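Local coordinates for protein prolyl 4-hydroxylase (Phytophthora capsici LT1534, PDB 6IUQ) that probably hydroxylates proline residues at the 4-position, as an iron(II)-dependent oxygenase of the 2-oxoglutarate family with a double-stranded beta-helix core, at residues R166-W178 against A199-W212. Sequence-based numbering, arbitrary orientation.
Sequences RKVTCLLYLNEGW and APKMDRVVLFQSDW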
loop_
_atom_site.group_PDB
_atom_site.type_symbol
_atom_site.label_atom_id
_atom_site.label_comp_id
_atom_site.label_asym_id
_atom_site.label_seq_id
_atom_site.Cartn_x
_atom_site.Cartn_y
_atom_site.Cartn_z
ATOM N N ARG A 166 -0.265 -1.680 -11.149
ATOM C CA ARG A 166 -1.026 -1.667 -9.903
ATOM C C ARG A 166 -1.901 -0.446 -9.734
ATOM O O ARG A 166 -1.476 0.683 -9.965
ATOM C CB ARG A 166 -0.082 -1.764 -8.726
ATOM C CG ARG A 166 0.650 -3.069 -8.659
ATOM C CD ARG A 166 1.864 -2.862 -7.779
ATOM N NE ARG A 166 2.607 -4.084 -7.513
ATOM C CZ ARG A 166 3.748 -4.114 -6.833
ATOM N NH1 ARG A 166 4.281 -2.981 -6.350
ATOM N NH2 ARG A 166 4.350 -5.281 -6.626
ATOM N N LYS A 167 -3.140 -0.695 -9.327
ATOM C CA LYS A 167 -4.116 0.357 -9.077
ATOM C C LYS A 167 -4.529 0.395 -7.590
ATOM O O LYS A 167 -4.486 1.445 -6.972
ATOM C CB LYS A 167 -5.350 0.155 -9.968
ATOM C CG LYS A 167 -6.429 1.227 -9.798
ATOM C CD LYS A 167 -5.805 2.591 -10.035
ATOM C CE LYS A 167 -6.680 3.724 -9.558
ATOM N NZ LYS A 167 -5.899 4.528 -8.584
ATOM N N VAL A 168 -4.940 -0.734 -7.026
ATOM C CA VAL A 168 -5.316 -0.809 -5.610
ATOM C C VAL A 168 -4.385 -1.695 -4.797
ATOM O O VAL A 168 -4.101 -2.826 -5.183
ATOM C CB VAL A 168 -6.754 -1.357 -5.429
ATOM C CG1 VAL A 168 -7.114 -1.442 -3.940
ATOM C CG2 VAL A 168 -7.744 -0.488 -6.187
ATOM N N THR A 169 -3.899 -1.179 -3.672
ATOM C CA THR A 169 -3.117 -1.976 -2.745
ATOM C C THR A 169 -3.992 -2.450 -1.597
ATOM O O THR A 169 -4.727 -1.663 -1.005
ATOM C CB THR A 169 -1.932 -1.182 -2.177
ATOM O OG1 THR A 169 -1.052 -0.800 -3.251
ATOM C CG2 THR A 169 -1.194 -2.026 -1.133
ATOM N N CYS A 170 -3.916 -3.743 -1.294
ATOM C CA CYS A 170 -4.705 -4.320 -0.223
ATOM C C CYS A 170 -3.809 -5.058 0.751
ATOM O O CYS A 170 -3.192 -6.071 0.406
ATOM C CB CYS A 170 -5.774 -5.261 -0.775
ATOM S SG CYS A 170 -6.645 -6.123 0.570
ATOM N N LEU A 171 -3.733 -4.532 1.966
ATOM C CA LEU A 171 -2.859 -5.085 2.993
ATOM C C LEU A 171 -3.670 -5.769 4.087
ATOM O O LEU A 171 -4.569 -5.165 4.662
ATOM C CB LEU A 171 -1.980 -3.977 3.583
ATOM C CG LEU A 171 -0.966 -3.317 2.625
ATOM C CD1 LEU A 171 -0.386 -2.069 3.224
ATOM C CD2 LEU A 171 0.170 -4.267 2.343
ATOM N N LEU A 172 -3.360 -7.030 4.360
ATOM C CA LEU A 172 -3.929 -7.731 5.499
ATOM C C LEU A 172 -2.870 -7.971 6.562
ATOM O O LEU A 172 -1.880 -8.682 6.327
ATOM C CB LEU A 172 -4.545 -9.066 5.088
ATOM C CG LEU A 172 -5.014 -9.951 6.262
ATOM C CD1 LEU A 172 -5.986 -9.262 7.199
ATOM C CD2 LEU A 172 -5.619 -11.255 5.756
ATOM N N TYR A 173 -3.083 -7.373 7.732
ATOM C CA TYR A 173 -2.136 -7.475 8.831
ATOM C C TYR A 173 -2.525 -8.602 9.792
ATOM O O TYR A 173 -3.707 -8.860 10.038
ATOM C CB TYR A 173 -2.022 -6.130 9.565
ATOM C CG TYR A 173 -1.347 -5.088 8.698
ATOM C CD1 TYR A 173 -0.028 -5.260 8.292
ATOM C CD2 TYR A 173 -2.037 -3.969 8.243
ATOM C CE1 TYR A 173 0.597 -4.339 7.486
ATOM C CE2 TYR A 173 -1.425 -3.041 7.430
ATOM C CZ TYR A 173 -0.101 -3.231 7.060
ATOM O OH TYR A 173 0.538 -2.333 6.252
ATOM N N LEU A 174 -1.510 -9.270 10.327
ATOM C CA LEU A 174 -1.705 -10.528 11.018
ATOM C C LEU A 174 -0.794 -10.661 12.235
ATOM O O LEU A 174 -0.168 -11.697 12.436
ATOM C CB LEU A 174 -1.471 -11.689 10.049
ATOM C CG LEU A 174 -2.487 -11.853 8.913
ATOM C CD1 LEU A 174 -2.046 -12.875 7.894
ATOM C CD2 LEU A 174 -3.831 -12.265 9.463
ATOM N N ASN A 175 -0.725 -9.607 13.042
ATOM C CA ASN A 175 0.099 -9.616 14.247
ATOM C C ASN A 175 -0.772 -9.507 15.502
ATOM O O ASN A 175 -1.296 -8.430 15.815
ATOM C CB ASN A 175 1.125 -8.479 14.179
ATOM C CG ASN A 175 1.800 -8.392 12.807
ATOM O OD1 ASN A 175 2.594 -9.270 12.422
ATOM N ND2 ASN A 175 1.463 -7.347 12.049
ATOM N N GLU A 176 -0.951 -10.615 16.217
ATOM C CA GLU A 176 -1.889 -10.613 17.343
ATOM C C GLU A 176 -1.296 -9.989 18.597
ATOM O O GLU A 176 -0.140 -10.223 18.942
ATOM C CB GLU A 176 -2.389 -12.023 17.654
ATOM C CG GLU A 176 -3.917 -12.080 17.633
ATOM C CD GLU A 176 -4.490 -13.280 18.341
ATOM O OE1 GLU A 176 -4.114 -14.418 17.985
ATOM O OE2 GLU A 176 -5.338 -13.082 19.244
ATOM N N GLY A 177 -2.102 -9.176 19.267
ATOM C CA GLY A 177 -1.649 -8.489 20.456
ATOM C C GLY A 177 -0.514 -7.533 20.151
ATOM O O GLY A 177 0.376 -7.349 20.989
ATOM N N TRP A 178 -0.529 -6.946 18.951
ATOM C CA TRP A 178 0.400 -5.871 18.615
ATOM C C TRP A 178 0.267 -4.804 19.694
ATOM O O TRP A 178 -0.838 -4.534 20.159
ATOM C CB TRP A 178 0.111 -5.280 17.217
ATOM C CG TRP A 178 1.040 -4.139 16.853
ATOM C CD1 TRP A 178 2.225 -4.224 16.168
ATOM C CD2 TRP A 178 0.877 -2.758 17.198
ATOM N NE1 TRP A 178 2.793 -2.975 16.046
ATOM C CE2 TRP A 178 1.992 -2.061 16.679
ATOM C CE3 TRP A 178 -0.108 -2.044 17.883
ATOM C CZ2 TRP A 178 2.148 -0.683 16.824
ATOM C CZ3 TRP A 178 0.059 -0.655 18.038
ATOM C CH2 TRP A 178 1.174 0.002 17.503
ATOM N N ALA A 199 -1.368 1.121 12.743
ATOM C CA ALA A 199 -0.753 -0.032 13.390
ATOM C C ALA A 199 -1.118 -1.307 12.640
ATOM O O ALA A 199 -2.237 -1.440 12.159
ATOM C CB ALA A 199 -1.196 -0.117 14.860
ATOM N N PRO A 200 -0.184 -2.253 12.536
ATOM C CA PRO A 200 -0.482 -3.492 11.808
ATOM C C PRO A 200 -1.216 -4.534 12.673
ATOM O O PRO A 200 -0.718 -5.633 12.896
ATOM C CB PRO A 200 0.907 -3.987 11.409
ATOM C CG PRO A 200 1.751 -3.579 12.583
ATOM C CD PRO A 200 1.196 -2.241 13.046
ATOM N N LYS A 201 -2.402 -4.184 13.151
ATOM C CA LYS A 201 -3.153 -5.087 14.012
ATOM C C LYS A 201 -3.710 -6.291 13.270
ATOM O O LYS A 201 -4.035 -6.213 12.082
ATOM C CB LYS A 201 -4.286 -4.332 14.693
ATOM C CG LYS A 201 -3.747 -3.249 15.580
ATOM C CD LYS A 201 -4.808 -2.574 16.401
ATOM C CE LYS A 201 -4.122 -1.784 17.529
ATOM N NZ LYS A 201 -4.904 -0.592 17.933
HETATM N N MSE A 202 -3.778 -7.403 13.997
HETATM C CA MSE A 202 -4.362 -8.648 13.546
HETATM C C MSE A 202 -5.724 -8.404 12.895
HETATM O O MSE A 202 -6.583 -7.736 13.473
HETATM C CB MSE A 202 -4.502 -9.612 14.740
HETATM C CG MSE A 202 -5.187 -10.957 14.461
HETATM SE SE MSE A 202 -4.256 -12.043 13.148
HETATM C CE MSE A 202 -4.537 -13.849 13.849
ATOM N N ASP A 203 -5.891 -8.928 11.684
ATOM C CA ASP A 203 -7.167 -8.909 10.977
ATOM C C ASP A 203 -7.590 -7.484 10.591
ATOM O O ASP A 203 -8.771 -7.201 10.367
ATOM C CB ASP A 203 -8.252 -9.594 11.813
ATOM C CG ASP A 203 -9.443 -9.997 10.983
ATOM O OD1 ASP A 203 -9.257 -10.150 9.751
ATOM O OD2 ASP A 203 -10.561 -10.144 11.542
ATOM N N ARG A 204 -6.615 -6.591 10.492
ATOM C CA ARG A 204 -6.855 -5.264 9.951
ATOM C C ARG A 204 -6.494 -5.212 8.471
ATOM O O ARG A 204 -5.430 -5.673 8.066
ATOM C CB ARG A 204 -6.054 -4.216 10.724
ATOM C CG ARG A 204 -6.025 -2.859 10.052
ATOM C CD ARG A 204 -5.339 -1.854 10.953
ATOM N NE ARG A 204 -6.233 -1.341 11.987
ATOM C CZ ARG A 204 -5.857 -0.525 12.967
ATOM N NH1 ARG A 204 -4.580 -0.137 13.078
ATOM N NH2 ARG A 204 -6.759 -0.095 13.840
ATOM N N VAL A 205 -7.386 -4.635 7.678
ATOM C CA VAL A 205 -7.176 -4.461 6.249
ATOM C C VAL A 205 -6.981 -2.975 5.914
ATOM O O VAL A 205 -7.772 -2.128 6.346
ATOM C CB VAL A 205 -8.374 -5.036 5.418
ATOM C CG1 VAL A 205 -8.338 -4.541 3.995
ATOM C CG2 VAL A 205 -8.362 -6.543 5.440
ATOM N N VAL A 206 -5.922 -2.655 5.172
ATOM C CA VAL A 206 -5.757 -1.307 4.624
ATOM C C VAL A 206 -5.850 -1.382 3.103
ATOM O O VAL A 206 -5.217 -2.233 2.483
ATOM C CB VAL A 206 -4.419 -0.664 5.022
ATOM C CG1 VAL A 206 -4.376 0.804 4.555
ATOM C CG2 VAL A 206 -4.199 -0.738 6.520
ATOM N N LEU A 207 -6.684 -0.533 2.516
ATOM C CA LEU A 207 -6.748 -0.378 1.075
ATOM C C LEU A 207 -6.253 1.003 0.803
ATOM O O LEU A 207 -6.638 1.935 1.526
ATOM C CB LEU A 207 -8.163 -0.518 0.519
ATOM C CG LEU A 207 -8.987 -1.746 0.895
ATOM C CD1 LEU A 207 -10.338 -1.666 0.244
ATOM C CD2 LEU A 207 -8.275 -3.029 0.503
ATOM N N PHE A 208 -5.399 1.145 -0.210
ATOM C CA PHE A 208 -5.048 2.469 -0.675
ATOM C C PHE A 208 -4.709 2.511 -2.176
ATOM O O PHE A 208 -4.600 1.483 -2.833
ATOM C CB PHE A 208 -3.923 3.051 0.205
ATOM C CG PHE A 208 -2.622 2.276 0.220
ATOM C CD1 PHE A 208 -1.695 2.410 -0.812
ATOM C CD2 PHE A 208 -2.253 1.540 1.336
ATOM C CE1 PHE A 208 -0.458 1.742 -0.767
ATOM C CE2 PHE A 208 -1.021 0.875 1.383
ATOM C CZ PHE A 208 -0.112 0.992 0.324
ATOM N N GLN A 209 -4.600 3.716 -2.716
ATOM C CA GLN A 209 -4.324 3.910 -4.139
ATOM C C GLN A 209 -2.865 3.596 -4.457
ATOM O O GLN A 209 -1.972 4.248 -3.941
ATOM C CB GLN A 209 -4.647 5.348 -4.544
ATOM C CG GLN A 209 -6.042 5.822 -4.088
ATOM C CD GLN A 209 -7.152 5.332 -5.020
ATOM O OE1 GLN A 209 -6.882 4.788 -6.098
ATOM N NE2 GLN A 209 -8.404 5.497 -4.595
ATOM N N SER A 210 -2.610 2.606 -5.298
ATOM C CA SER A 210 -1.233 2.275 -5.623
ATOM C C SER A 210 -0.528 3.433 -6.358
ATOM O O SER A 210 0.660 3.677 -6.113
ATOM C CB SER A 210 -1.169 0.989 -6.443
ATOM O OG SER A 210 -1.915 -0.052 -5.790
ATOM N N ASP A 211 -1.247 4.163 -7.223
ATOM C CA ASP A 211 -0.597 5.205 -8.024
ATOM C C ASP A 211 -0.672 6.627 -7.460
ATOM O O ASP A 211 -0.037 7.525 -8.018
ATOM C CB ASP A 211 -1.141 5.221 -9.450
ATOM C CG ASP A 211 -2.643 5.223 -9.501
ATOM O OD1 ASP A 211 -3.287 4.978 -8.453
ATOM O OD2 ASP A 211 -3.182 5.457 -10.598
ATOM N N TRP A 212 -1.402 6.868 -6.376
ATOM C CA TRP A 212 -1.277 8.191 -5.757
ATOM C C TRP A 212 -1.332 8.249 -4.241
ATOM O O TRP A 212 -1.737 9.269 -3.690
ATOM C CB TRP A 212 -2.324 9.166 -6.314
ATOM C CG TRP A 212 -3.775 8.778 -6.377
ATOM C CD1 TRP A 212 -4.409 8.139 -7.418
ATOM C CD2 TRP A 212 -4.803 9.100 -5.426
ATOM N NE1 TRP A 212 -5.749 8.014 -7.150
ATOM C CE2 TRP A 212 -6.021 8.592 -5.939
ATOM C CE3 TRP A 212 -4.810 9.738 -4.180
ATOM C CZ2 TRP A 212 -7.242 8.721 -5.258
ATOM C CZ3 TRP A 212 -6.022 9.874 -3.506
ATOM C CH2 TRP A 212 -7.226 9.362 -4.048
#
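Strands 166-173 and 204-209 are antiparallel neighbours in the major sheet of the double-stranded beta-helix core, and one face of the pair, bearing T169, L171, Y173, V206 and F208, looks into the barrel that holds the iron. In the hydrogen-bonded pair L171-V206, L171 N reaches V206 O at 2.8 Å and V206 N returns to L171 O. Beside it T169 lies along F208, with T169 CB over the ring face, a CH-pi contact 3.8 Å from the centroid, while L171 CD1 meets the ring edge at CE2. F208 takes the crowded first torsion, CG between backbone N and carbonyl carbon (chi1 61°), which sets the ring against T169. S210 OG donates to T169 OG1 at 2.8 Å, and T169 OG1 also hydrogen-bonds D158, an iron ligand; T169 is thus a second-shell residue that probably helps position D158, with S210 one step behind it.

At the loop end, P200 CB sits over one face of Y173, whereas V206 CG2 touches its edge. W178 lays one face over A199 CB and P200 CD, and N175 ND2 gives P200 O a 2.9 Å bond in the carbonyl plane. At the other end, the bent chain of buried K167 brings NZ to Q209 OE1 at 2.7 Å and, in a salt bridge of equal length, to the syn lone pair of D211 OD1.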